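Side-chain contacts in B12-binding domain-containing protein (Kitasatospora setae, PDB 6WTE), which probably methylates its substrate with a methyl group drawn from S-adenosylmethionine, using bound cobalamin and a [4Fe-4S] cluster of the radical SAM type: residues P339-G344 against P383-E388; G33-V38 against A57-M62; D531-T536 against E556-A561; V167-V170 against T175-A178; L284-V289 against D315-D320. All blocks are in the same frame, centred on the assembly; numbering follows the deposited sequence.

Contact 1: P339-G344 against P383-E388; sequences PELLSG and PGETPE
L341 and E385 meet with their side chains at about a right angle, and a leucine methyl makes the approach. L341 CD2 lies 3.2 Å from E385 OE2, with E385 CD and OE1 only slightly farther from it, so the methyl sits against the whole carboxylate and not against one oxygen alone. E385 presents the group by holding CG anti to the backbone N (chi1 -165°) and then bending at chi2 (90°), which folds the carboxylate back toward the leucine. The polar work of that carboxylate is done elsewhere: OE2 bonds to T389 and H336, and OE1 to the backbone N of G381. Fixed in this way, it offers L341 a stationary surface. The other methyl, L341 CD1, rests 3.8 Å from G384 O, beside a glycine whose positive phi (104°) turns the chain here. Beside this packing, one water donates to both L341 O and P383 O, at 2.8 Å each, and so joins the end of a short helix to the loop. On the outer side the carboxylates of E340 and E388 share R338 as a salt-bridge partner. The arrangement belongs to the beta/alpha core of radical SAM enzymes: the short helix 339-342 follows one parallel strand, 327-335, and packs on the loop that leaves the next, 373-380, for helix 387-398.

Contact 2: G33-V38 against A57-M62; sequences GFEVEV and AERSPM
R59 reaches across to E37 and E35 and makes the polar half of this contact, while F34 and M62 make the apolar half. R59 NE bonds to E37 OE1 at 3.0 Å, nearly straight at 174°; the oxygen lies in the guanidinium plane and is met on its syn side, somewhat out of the carboxylate plane. Bends at chi2 and chi3 of R59 bring that edge round. R59 NH2 is shared more loosely, through weak bonds to E37 OE2 at 3.1 Å and to E35 OE2 at 2.9 Å, the latter with an N-H...O angle of only 116°. E37 OE1 also binds Y55 OH, so this oxygen has two partners, R59 NE and Y55 OH, whereas E35, extended and exposed, marks the solvent side of the network. Inward, the M62 methyl CE touches F34 at CD1, 3.8 Å away, oblique to the ring and with the two side chains roughly perpendicular. F34 and M62 both press on A137 of helix 130-141, and R3 makes a cation-pi contact with F34. Strand 35-40 is an edge strand of the B12-binding domain's sheet and lies beside 4-9; helix 48-58 leads through R59 into strand 63-67, on the far side of 4-9, completing a beta-alpha-beta crossover.

Contact 3: D531-T536 against E556-A561; sequences DNPFLT and EIMRKA. With EDO (1,2-ethanediol), chain O.
The backbones of F534 and M558 come close, 6.0 Å from CA to CA, where the first turn of helix 533-540 meets the first half of helix 554-566. M558 fills the join. Its sulfur lies 3.7 Å from F534 N and 4.0 Å from F534 CB, and P533 CB is 4.1 Å from the same SD, so the thioether rests on the start of the helix. The M558 chain runs straight out to SD and bends only at chi3 (-63°), which swings CE toward the bound ethanediol. The F534 ring takes its partners at the edge: I557 CG2, 4.2 Å from F534 CE1, and M558 CG both lie near the ring plane. With CG of F534 anti to the backbone N (chi1 179°), the ring reaches across to I557, the two side chains passing at a slant. N532 caps the helix that carries this ring. Its OD1 accepts from L535 N at 3.2 Å, with the donor above the carbonyl plane, and weakly from F534 N. Its other amide atom, ND2, donates almost straight (172°) to O1 of the ethanediol, probably a crystallisation additive, and also to D526. On the far side of helix 554-566, R559 grips E556 side-on, NE to OE1 and NH2 to OE2, a two-pronged salt bridge between residues three apart in the helix. I557 also packs on S537 and L538 in the second turn of helix 533-540 and on Y543 and H550 in the connecting loop.

Contact 4: V167-V170 against T175-A178; sequences VLTV and TQPA. With EDO (1,2-ethanediol), chain I.
T169 places OG1 between its backbone N and carbonyl carbon (chi1 59°), and this turns the hydroxyl to within 3.5 Å of Q176 CB. L168 does otherwise, with CG anti to its carbonyl carbon (chi1 -59°), and lies along the opposing chain: CB is 3.7 Å from Q176 O, and CD1 is 4.1 Å from T175 CB as the two side chains pass at a slant. CD2 reaches farther, to the methyl of A178. The backbone bond between the chains runs from Q176 N to T169 O, 2.8 Å long, and the same oxygen receives a CA-H...O contact from T175. These are the features of a beta hairpin: V170 and T175 form an antiparallel non-hydrogen-bonded pair, and both send their side chains to one face, CG2 to CG2 at 4.4 Å. Strands 170-171 and 174-175 are joined by a turn of two residues. On the side away from that turn, an ethanediol, probably from the crystallisation liquor, sits between the chains. Its O1 accepts from T169 N at 2.8 Å, takes a longer bond from T169 OG1, and donates to Q176 O at 2.7 Å, thus standing in for a direct link between the two backbones. Around this surface hairpin, T169 touches P186, and A178 rests on P165 and E185, all in loops.

Contact 5: L284-V289 against D315-D320; sequences LLREIV and DEEFAD
The guanidinium of R286 turns its edge to E317: OE2 lies close to the guanidinium plane, 2.8 Å from R286 NH2, and a water sits at the same edge, 2.8 Å from that nitrogen. The two flat groups are steeply inclined, their planes 68° apart, and E317 OE2 is met from above the carboxylate plane, with a bent N-H...O angle of 136°. The water completes a ring of contacts by donating to E317 OE1 at 3.1 Å. R286 is extended from CG to NE, and E317, with CG anti to its backbone N (chi1 -180°), stretches out to meet it. Against the F318 ring the approach is oblique: L285 CD1 comes to 3.6 Å from CE1, and the side chains lie nearly at right angles. F314 adds an edge-to-face ring contact. D315 caps the start of the second helix, its OD1 accepting from F318 N. The chemistry is divided between an apolar pair on the inner side of helices 278-294 and 316-325 and an ion pair on the outer one. K282 makes salt bridges to both E317 and D315, so the glutamate answers two cations; this would probably favour its charged form and tie the helices together electrostatically as well as by packing.

How the contacts relate
The five contacts are separate pieces of one chain; none touches another, and the closest two, contacts 1 and 5, remain about 18 Å apart at their nearest atoms. Those two share the radical SAM core and lie at similar distances from the iron-sulfur cluster: the side chain of P383 in contact 1 is about 14 Å from it, that of F318 in contact 5 about 13 Å. Contact 2 belongs to the B12-binding domain, the side chain of M62 lying about 12 Å from cobalamin, and its centre is 52 Å from that of contact 1. Contact 3 approaches cobalamin from the C-terminal helices, with the side chain of F534 about 13 Å away. Contact 4, 54 Å from contact 3 between centres, lies away from both cofactors.

Contact 1: P339-G344 against P383-E388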
# COMPACT_ATOMS: atom_id res chain seq x y z
N PRO A 339 9.20 -12.18 -21.60
CA PRO A 339 7.94 -12.93 -21.52
C PRO A 339 8.04 -14.16 -20.64
O PRO A 339 7.06 -14.51 -19.98
CB PRO A 339 7.67 -13.31 -22.99
CG PRO A 339 8.46 -12.34 -23.80
CD PRO A 339 9.68 -12.01 -22.99
N GLU A 340 9.20 -14.81 -20.60
CA GLU A 340 9.34 -16.00 -19.76
C GLU A 340 9.20 -15.65 -18.28
O GLU A 340 8.77 -16.49 -17.48
CB GLU A 340 10.67 -16.70 -20.04
CG GLU A 340 11.91 -15.85 -19.80
CD GLU A 340 12.38 -15.10 -21.04
OE1 GLU A 340 11.56 -14.77 -21.94
OE2 GLU A 340 13.60 -14.84 -21.12
N LEU A 341 9.53 -14.42 -17.90
CA LEU A 341 9.34 -13.98 -16.52
C LEU A 341 7.93 -13.43 -16.29
O LEU A 341 7.33 -13.70 -15.24
CB LEU A 341 10.38 -12.92 -16.15
CG LEU A 341 11.69 -13.50 -15.60
CD1 LEU A 341 12.47 -14.28 -16.64
CD2 LEU A 341 12.55 -12.42 -15.02
N LEU A 342 7.40 -12.66 -17.24
CA LEU A 342 6.09 -12.04 -17.05
C LEU A 342 4.96 -13.06 -17.15
O LEU A 342 3.92 -12.89 -16.51
CB LEU A 342 5.89 -10.92 -18.07
CG LEU A 342 6.80 -9.71 -17.87
CD1 LEU A 342 6.83 -8.89 -19.14
CD2 LEU A 342 6.32 -8.85 -16.69
N SER A 343 5.16 -14.12 -17.93
CA SER A 343 4.16 -15.19 -18.00
C SER A 343 3.92 -15.78 -16.61
O SER A 343 4.87 -16.07 -15.88
CB SER A 343 4.63 -16.28 -18.96
OG SER A 343 3.71 -17.36 -18.97
N GLY A 344 2.65 -15.94 -16.26
CA GLY A 344 2.27 -16.41 -14.94
C GLY A 344 2.48 -15.43 -13.81
O GLY A 344 2.08 -15.73 -12.67
N PRO A 383 10.40 -15.84 -10.30
CA PRO A 383 10.79 -17.14 -10.85
C PRO A 383 11.21 -17.02 -12.31
O PRO A 383 10.53 -16.39 -13.12
CB PRO A 383 9.53 -17.99 -10.69
CG PRO A 383 8.84 -17.39 -9.49
CD PRO A 383 9.07 -15.90 -9.67
N GLY A 384 12.37 -17.60 -12.63
CA GLY A 384 12.98 -17.52 -13.94
C GLY A 384 14.15 -16.57 -14.04
O GLY A 384 14.92 -16.64 -15.01
N GLU A 385 14.33 -15.69 -13.05
CA GLU A 385 15.34 -14.65 -13.15
C GLU A 385 16.75 -15.24 -13.12
O GLU A 385 17.08 -16.06 -12.27
CB GLU A 385 15.18 -13.63 -12.02
CG GLU A 385 15.95 -12.35 -12.29
CD GLU A 385 15.12 -11.32 -13.04
OE1 GLU A 385 14.19 -10.76 -12.44
OE2 GLU A 385 15.39 -11.08 -14.24
N THR A 386 17.57 -14.81 -14.07
CA THR A 386 18.99 -15.10 -14.14
C THR A 386 19.72 -13.78 -14.29
O THR A 386 19.09 -12.75 -14.56
CB THR A 386 19.32 -16.00 -15.34
OG1 THR A 386 19.02 -15.29 -16.54
CG2 THR A 386 18.51 -17.30 -15.30
N PRO A 387 21.04 -13.76 -14.14
CA PRO A 387 21.77 -12.51 -14.42
C PRO A 387 21.51 -11.97 -15.81
O PRO A 387 21.44 -10.75 -15.98
CB PRO A 387 23.24 -12.91 -14.22
CG PRO A 387 23.17 -14.02 -13.22
CD PRO A 387 21.92 -14.78 -13.53
N GLU A 388 21.33 -12.83 -16.81
CA GLU A 388 21.12 -12.34 -18.17
C GLU A 388 19.72 -11.75 -18.35
O GLU A 388 19.56 -10.80 -19.12
CB GLU A 388 21.39 -13.44 -19.20
CG GLU A 388 20.30 -14.49 -19.36
CD GLU A 388 19.36 -14.21 -20.52
OE1 GLU A 388 18.61 -15.12 -20.92
OE2 GLU A 388 19.37 -13.07 -21.05
O HOH W 1 8.05 -15.14 -12.92

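Contact 2: G33-V38 against A57-M62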
# COMPACT_ATOMS: atom_id res chain seq x y z
N GLY A 33 -24.41 9.18 12.26
CA GLY A 33 -24.79 9.72 13.54
C GLY A 33 -23.83 9.48 14.68
O GLY A 33 -24.19 9.75 15.84
N PHE A 34 -22.62 9.02 14.40
CA PHE A 34 -21.63 8.81 15.45
C PHE A 34 -20.71 10.01 15.59
O PHE A 34 -20.50 10.77 14.64
CB PHE A 34 -20.81 7.55 15.18
CG PHE A 34 -21.62 6.29 15.23
CD1 PHE A 34 -21.90 5.69 16.45
CD2 PHE A 34 -22.12 5.74 14.07
CE1 PHE A 34 -22.66 4.54 16.50
CE2 PHE A 34 -22.89 4.59 14.11
CZ PHE A 34 -23.16 3.99 15.33
N GLU A 35 -20.18 10.19 16.79
CA GLU A 35 -19.13 11.16 17.03
C GLU A 35 -17.79 10.44 16.86
O GLU A 35 -17.60 9.34 17.39
CB GLU A 35 -19.24 11.75 18.43
CG GLU A 35 -18.21 12.81 18.76
CD GLU A 35 -18.31 13.31 20.19
OE1 GLU A 35 -19.06 12.69 20.97
OE2 GLU A 35 -17.65 14.31 20.52
N VAL A 36 -16.88 11.04 16.10
CA VAL A 36 -15.60 10.42 15.78
C VAL A 36 -14.48 11.33 16.23
O VAL A 36 -14.47 12.53 15.92
CB VAL A 36 -15.47 10.12 14.27
CG1 VAL A 36 -14.18 9.38 14.02
CG2 VAL A 36 -16.66 9.33 13.78
N GLU A 37 -13.51 10.76 16.93
CA GLU A 37 -12.26 11.44 17.26
C GLU A 37 -11.09 10.61 16.76
O GLU A 37 -11.10 9.37 16.86
CB GLU A 37 -12.16 11.70 18.76
CG GLU A 37 -13.22 12.68 19.22
CD GLU A 37 -13.12 13.04 20.69
OE1 GLU A 37 -12.70 12.18 21.50
OE2 GLU A 37 -13.45 14.18 21.03
N VAL A 38 -10.10 11.29 16.19
CA VAL A 38 -8.90 10.66 15.64
C VAL A 38 -7.73 11.00 16.55
O VAL A 38 -7.54 12.16 16.93
CB VAL A 38 -8.61 11.14 14.20
CG1 VAL A 38 -7.28 10.56 13.70
CG2 VAL A 38 -9.76 10.75 13.28
N ALA A 57 -7.90 9.44 29.72
CA ALA A 57 -8.33 10.00 30.99
C ALA A 57 -9.52 10.93 30.83
O ALA A 57 -10.36 11.03 31.73
CB ALA A 57 -7.16 10.73 31.65
N GLU A 58 -9.62 11.59 29.67
CA GLU A 58 -10.67 12.56 29.39
C GLU A 58 -11.84 11.99 28.60
O GLU A 58 -12.95 12.52 28.70
CB GLU A 58 -10.07 13.74 28.62
CG GLU A 58 -8.75 14.25 29.21
CD GLU A 58 -7.87 14.94 28.18
OE1 GLU A 58 -8.32 15.08 27.02
OE2 GLU A 58 -6.73 15.32 28.52
N ARG A 59 -11.62 10.94 27.82
CA ARG A 59 -12.62 10.43 26.89
C ARG A 59 -12.79 8.93 27.08
O ARG A 59 -11.83 8.21 27.36
CB ARG A 59 -12.25 10.73 25.43
CG ARG A 59 -12.09 12.20 25.13
CD ARG A 59 -13.41 12.94 25.28
NE ARG A 59 -14.13 13.06 24.02
CZ ARG A 59 -15.39 13.45 23.91
NH1 ARG A 59 -16.09 13.74 25.00
NH2 ARG A 59 -15.96 13.55 22.72
N SER A 60 -14.02 8.46 26.89
CA SER A 60 -14.36 7.05 27.02
C SER A 60 -15.11 6.61 25.77
O SER A 60 -16.34 6.45 25.80
CB SER A 60 -15.18 6.79 28.29
OG SER A 60 -14.46 7.19 29.45
N PRO A 61 -14.41 6.41 24.66
CA PRO A 61 -15.08 5.92 23.46
C PRO A 61 -15.63 4.52 23.69
O PRO A 61 -15.09 3.75 24.48
CB PRO A 61 -13.96 5.91 22.41
CG PRO A 61 -12.70 5.77 23.20
CD PRO A 61 -12.95 6.55 24.47
N MET A 62 -16.72 4.19 23.00
CA MET A 62 -17.30 2.86 23.13
C MET A 62 -16.73 1.87 22.12
O MET A 62 -17.03 0.68 22.22
CB MET A 62 -18.83 2.92 23.02
CG MET A 62 -19.36 3.66 21.81
SD MET A 62 -19.52 2.59 20.36
CE MET A 62 -19.98 3.80 19.12

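Contact 3: D531-T536 against E556-A561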
# COMPACT_ATOMS: atom_id res chain seq x y z
N ASP A 531 19.10 12.16 9.57
CA ASP A 531 18.11 12.70 8.65
C ASP A 531 18.62 12.65 7.21
O ASP A 531 19.82 12.69 6.95
CB ASP A 531 17.76 14.14 9.02
CG ASP A 531 16.96 14.23 10.31
OD1 ASP A 531 16.51 13.18 10.80
OD2 ASP A 531 16.79 15.36 10.82
N ASN A 532 17.68 12.57 6.28
CA ASN A 532 17.98 12.59 4.86
C ASN A 532 18.15 14.04 4.41
O ASN A 532 17.18 14.80 4.38
CB ASN A 532 16.86 11.90 4.08
CG ASN A 532 17.22 11.66 2.62
OD1 ASN A 532 17.65 12.57 1.92
ND2 ASN A 532 17.01 10.43 2.15
N PRO A 533 19.37 14.46 4.04
CA PRO A 533 19.57 15.87 3.65
C PRO A 533 18.77 16.27 2.42
O PRO A 533 18.43 17.45 2.26
CB PRO A 533 21.08 15.95 3.40
CG PRO A 533 21.48 14.55 3.08
CD PRO A 533 20.61 13.68 3.93
N PHE A 534 18.48 15.31 1.53
CA PHE A 534 17.63 15.62 0.38
C PHE A 534 16.20 15.90 0.82
O PHE A 534 15.58 16.87 0.35
CB PHE A 534 17.68 14.46 -0.62
CG PHE A 534 16.82 14.67 -1.83
CD1 PHE A 534 16.83 15.88 -2.50
CD2 PHE A 534 16.02 13.65 -2.31
CE1 PHE A 534 16.05 16.07 -3.62
CE2 PHE A 534 15.23 13.83 -3.43
CZ PHE A 534 15.25 15.05 -4.09
N LEU A 535 15.67 15.09 1.74
CA LEU A 535 14.32 15.34 2.24
C LEU A 535 14.23 16.68 2.95
O LEU A 535 13.29 17.45 2.73
CB LEU A 535 13.89 14.20 3.17
CG LEU A 535 13.55 12.90 2.45
CD1 LEU A 535 13.20 11.81 3.45
CD2 LEU A 535 12.39 13.14 1.50
N THR A 536 15.22 16.99 3.79
CA THR A 536 15.21 18.26 4.50
C THR A 536 15.34 19.43 3.54
O THR A 536 14.75 20.49 3.77
CB THR A 536 16.34 18.30 5.53
OG1 THR A 536 17.60 18.25 4.87
CG2 THR A 536 16.23 17.11 6.47
N GLU A 556 21.62 19.37 -6.91
CA GLU A 556 21.38 20.81 -7.04
C GLU A 556 20.43 21.31 -5.96
O GLU A 556 20.61 22.40 -5.41
CB GLU A 556 20.84 21.13 -8.43
CG GLU A 556 20.20 22.52 -8.55
CD GLU A 556 21.17 23.66 -8.29
OE1 GLU A 556 22.40 23.45 -8.36
OE2 GLU A 556 20.70 24.79 -8.02
N ILE A 557 19.40 20.53 -5.65
CA ILE A 557 18.44 20.96 -4.65
C ILE A 557 19.11 21.06 -3.29
O ILE A 557 18.85 21.99 -2.51
CB ILE A 557 17.22 20.02 -4.66
CG1 ILE A 557 16.42 20.29 -5.94
CG2 ILE A 557 16.37 20.23 -3.41
CD1 ILE A 557 15.38 19.25 -6.25
N MET A 558 20.02 20.13 -2.99
CA MET A 558 20.77 20.23 -1.74
C MET A 558 21.73 21.42 -1.76
O MET A 558 21.87 22.12 -0.75
CB MET A 558 21.50 18.91 -1.47
CG MET A 558 20.55 17.81 -1.04
SD MET A 558 21.30 16.21 -0.67
CE MET A 558 22.00 15.75 -2.26
N ARG A 559 22.36 21.69 -2.91
CA ARG A 559 23.21 22.87 -2.99
C ARG A 559 22.40 24.14 -2.78
O ARG A 559 22.82 25.05 -2.05
CB ARG A 559 23.93 22.93 -4.34
CG ARG A 559 24.91 24.09 -4.46
CD ARG A 559 25.15 24.48 -5.92
NE ARG A 559 23.94 25.07 -6.48
CZ ARG A 559 23.60 26.35 -6.34
NH1 ARG A 559 24.40 27.16 -5.67
NH2 ARG A 559 22.48 26.80 -6.86
N LYS A 560 21.22 24.22 -3.40
CA LYS A 560 20.41 25.43 -3.30
C LYS A 560 19.87 25.61 -1.89
O LYS A 560 19.73 26.75 -1.42
CB LYS A 560 19.27 25.41 -4.31
CG LYS A 560 18.66 26.79 -4.55
CD LYS A 560 17.98 26.89 -5.91
CE LYS A 560 16.55 26.39 -5.84
NZ LYS A 560 15.93 26.32 -7.19
N ALA A 561 19.59 24.51 -1.19
CA ALA A 561 19.15 24.61 0.20
C ALA A 561 20.27 25.12 1.09
O ALA A 561 20.03 25.91 2.01
CB ALA A 561 18.66 23.25 0.69
C1 EDO O . 18.90 10.82 -0.49
O1 EDO O . 17.69 10.08 -0.67
C2 EDO O . 19.59 10.99 -1.83
O2 EDO O . 20.72 11.88 -1.71

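Contact 4: V167-V170 against T175-A178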
# COMPACT_ATOMS: atom_id res chain seq x y z
N VAL A 167 -23.59 -10.56 0.81
CA VAL A 167 -23.53 -10.53 -0.65
C VAL A 167 -22.56 -11.61 -1.11
O VAL A 167 -21.35 -11.51 -0.89
CB VAL A 167 -23.09 -9.15 -1.17
CG1 VAL A 167 -22.91 -9.19 -2.68
CG2 VAL A 167 -24.11 -8.09 -0.78
N LEU A 168 -23.09 -12.64 -1.76
CA LEU A 168 -22.29 -13.75 -2.25
C LEU A 168 -22.24 -13.71 -3.78
O LEU A 168 -23.18 -13.23 -4.43
CB LEU A 168 -22.87 -15.09 -1.79
CG LEU A 168 -22.99 -15.30 -0.28
CD1 LEU A 168 -23.68 -16.61 0.04
CD2 LEU A 168 -21.61 -15.24 0.37
N THR A 169 -21.15 -14.21 -4.34
CA THR A 169 -21.09 -14.36 -5.78
C THR A 169 -21.98 -15.51 -6.22
O THR A 169 -22.34 -16.40 -5.44
CB THR A 169 -19.65 -14.60 -6.25
OG1 THR A 169 -19.13 -15.79 -5.63
CG2 THR A 169 -18.76 -13.41 -5.91
N VAL A 170 -22.35 -15.49 -7.50
CA VAL A 170 -23.28 -16.46 -8.06
C VAL A 170 -22.62 -17.13 -9.26
O VAL A 170 -22.08 -16.44 -10.14
CB VAL A 170 -24.61 -15.80 -8.47
CG1 VAL A 170 -25.58 -16.84 -8.99
CG2 VAL A 170 -25.21 -15.04 -7.30
N THR A 175 -25.58 -19.53 -5.36
CA THR A 175 -24.64 -18.72 -4.59
C THR A 175 -23.43 -19.55 -4.18
O THR A 175 -23.53 -20.76 -3.92
CB THR A 175 -25.32 -18.14 -3.35
OG1 THR A 175 -25.78 -19.20 -2.51
CG2 THR A 175 -26.50 -17.26 -3.74
N GLN A 176 -22.28 -18.89 -4.12
CA GLN A 176 -21.04 -19.54 -3.70
C GLN A 176 -20.79 -19.23 -2.24
O GLN A 176 -20.67 -18.04 -1.88
CB GLN A 176 -19.88 -19.07 -4.56
CG GLN A 176 -20.09 -19.26 -6.06
CD GLN A 176 -20.28 -20.72 -6.44
OE1 GLN A 176 -21.31 -21.10 -6.99
NE2 GLN A 176 -19.27 -21.54 -6.15
N PRO A 177 -20.70 -20.24 -1.37
CA PRO A 177 -20.46 -19.96 0.05
C PRO A 177 -19.14 -19.24 0.26
O PRO A 177 -18.20 -19.38 -0.53
CB PRO A 177 -20.45 -21.35 0.69
CG PRO A 177 -21.16 -22.24 -0.28
CD PRO A 177 -20.87 -21.67 -1.63
N ALA A 178 -19.08 -18.46 1.33
CA ALA A 178 -17.86 -17.72 1.62
C ALA A 178 -16.75 -18.64 2.11
O ALA A 178 -16.99 -19.64 2.79
CB ALA A 178 -18.13 -16.64 2.68
C1 EDO I . -18.41 -15.56 -1.59
O1 EDO I . -19.51 -15.64 -2.50
C2 EDO I . -18.15 -14.11 -1.23
O2 EDO I . -17.79 -13.37 -2.41

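Contact 5: L284-V289 against D315-D320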
# COMPACT_ATOMS: atom_id res chain seq x y z
N LEU A 284 -13.48 10.51 -15.20
CA LEU A 284 -13.01 11.35 -14.11
C LEU A 284 -12.18 12.52 -14.63
O LEU A 284 -12.37 13.67 -14.22
CB LEU A 284 -12.19 10.52 -13.13
CG LEU A 284 -11.77 11.31 -11.89
CD1 LEU A 284 -12.99 11.52 -11.01
CD2 LEU A 284 -10.67 10.57 -11.14
N LEU A 285 -11.22 12.24 -15.52
CA LEU A 285 -10.38 13.29 -16.06
C LEU A 285 -11.21 14.31 -16.84
O LEU A 285 -11.00 15.52 -16.72
CB LEU A 285 -9.28 12.69 -16.94
CG LEU A 285 -8.32 11.77 -16.18
CD1 LEU A 285 -7.41 11.03 -17.15
CD2 LEU A 285 -7.51 12.56 -15.16
N ARG A 286 -12.18 13.82 -17.62
CA ARG A 286 -13.06 14.72 -18.35
C ARG A 286 -13.79 15.67 -17.41
O ARG A 286 -13.94 16.86 -17.71
CB ARG A 286 -14.06 13.92 -19.18
CG ARG A 286 -13.45 13.18 -20.37
CD ARG A 286 -14.53 12.51 -21.22
NE ARG A 286 -13.94 11.71 -22.29
CZ ARG A 286 -13.90 10.38 -22.29
NH1 ARG A 286 -14.42 9.69 -21.28
NH2 ARG A 286 -13.33 9.74 -23.31
N GLU A 287 -14.27 15.17 -16.27
CA GLU A 287 -14.96 16.04 -15.32
C GLU A 287 -14.00 17.05 -14.69
O GLU A 287 -14.37 18.21 -14.49
CB GLU A 287 -15.65 15.20 -14.24
CG GLU A 287 -16.32 16.01 -13.14
CD GLU A 287 -17.44 16.90 -13.65
OE1 GLU A 287 -17.90 16.71 -14.80
OE2 GLU A 287 -17.86 17.80 -12.90
N ILE A 288 -12.77 16.63 -14.39
CA ILE A 288 -11.78 17.56 -13.85
C ILE A 288 -11.53 18.68 -14.84
O ILE A 288 -11.49 19.87 -14.49
CB ILE A 288 -10.48 16.83 -13.50
CG1 ILE A 288 -10.70 15.83 -12.35
CG2 ILE A 288 -9.40 17.83 -13.12
CD1 ILE A 288 -9.49 14.97 -12.09
N VAL A 289 -11.34 18.32 -16.11
CA VAL A 289 -11.09 19.30 -17.15
C VAL A 289 -12.28 20.24 -17.30
O VAL A 289 -12.12 21.45 -17.46
CB VAL A 289 -10.75 18.60 -18.48
CG1 VAL A 289 -10.73 19.60 -19.63
CG2 VAL A 289 -9.42 17.88 -18.36
N ASP A 315 -3.44 5.06 -23.88
CA ASP A 315 -3.48 5.49 -25.27
C ASP A 315 -3.40 7.01 -25.37
O ASP A 315 -3.30 7.73 -24.37
CB ASP A 315 -4.71 4.93 -26.00
CG ASP A 315 -6.04 5.38 -25.39
OD1 ASP A 315 -6.08 6.37 -24.64
OD2 ASP A 315 -7.06 4.72 -25.69
N GLU A 316 -3.44 7.50 -26.62
CA GLU A 316 -3.26 8.92 -26.86
C GLU A 316 -4.36 9.74 -26.20
O GLU A 316 -4.09 10.80 -25.60
CB GLU A 316 -3.22 9.19 -28.37
CG GLU A 316 -2.93 10.63 -28.73
CD GLU A 316 -2.80 10.82 -30.23
OE1 GLU A 316 -2.98 9.83 -30.97
OE2 GLU A 316 -2.51 11.96 -30.66
N GLU A 317 -5.61 9.28 -26.29
CA GLU A 317 -6.71 10.01 -25.64
C GLU A 317 -6.50 10.10 -24.14
O GLU A 317 -6.75 11.14 -23.52
CB GLU A 317 -8.05 9.34 -25.95
CG GLU A 317 -9.23 10.06 -25.31
CD GLU A 317 -10.52 9.27 -25.38
OE1 GLU A 317 -10.48 8.02 -25.27
OE2 GLU A 317 -11.59 9.90 -25.56
N PHE A 318 -6.04 9.00 -23.52
CA PHE A 318 -5.77 9.03 -22.09
C PHE A 318 -4.69 10.04 -21.76
O PHE A 318 -4.82 10.82 -20.81
CB PHE A 318 -5.37 7.63 -21.61
CG PHE A 318 -5.32 7.49 -20.10
CD1 PHE A 318 -6.41 7.82 -19.33
CD2 PHE A 318 -4.18 7.00 -19.48
CE1 PHE A 318 -6.37 7.67 -17.94
CE2 PHE A 318 -4.14 6.84 -18.10
CZ PHE A 318 -5.23 7.19 -17.33
N ALA A 319 -3.62 10.08 -22.56
CA ALA A 319 -2.53 11.00 -22.29
C ALA A 319 -2.96 12.45 -22.48
O ALA A 319 -2.58 13.32 -21.69
CB ALA A 319 -1.32 10.68 -23.17
N ASP A 320 -3.78 12.72 -23.50
CA ASP A 320 -4.32 14.07 -23.68
C ASP A 320 -5.20 14.48 -22.50
O ASP A 320 -5.16 15.63 -22.05
CB ASP A 320 -5.11 14.17 -24.98
CG ASP A 320 -4.23 14.14 -26.21
OD1 ASP A 320 -3.03 14.45 -26.10
OD2 ASP A 320 -4.75 13.81 -27.29
O HOH W 2 -13.30 7.11 -24.38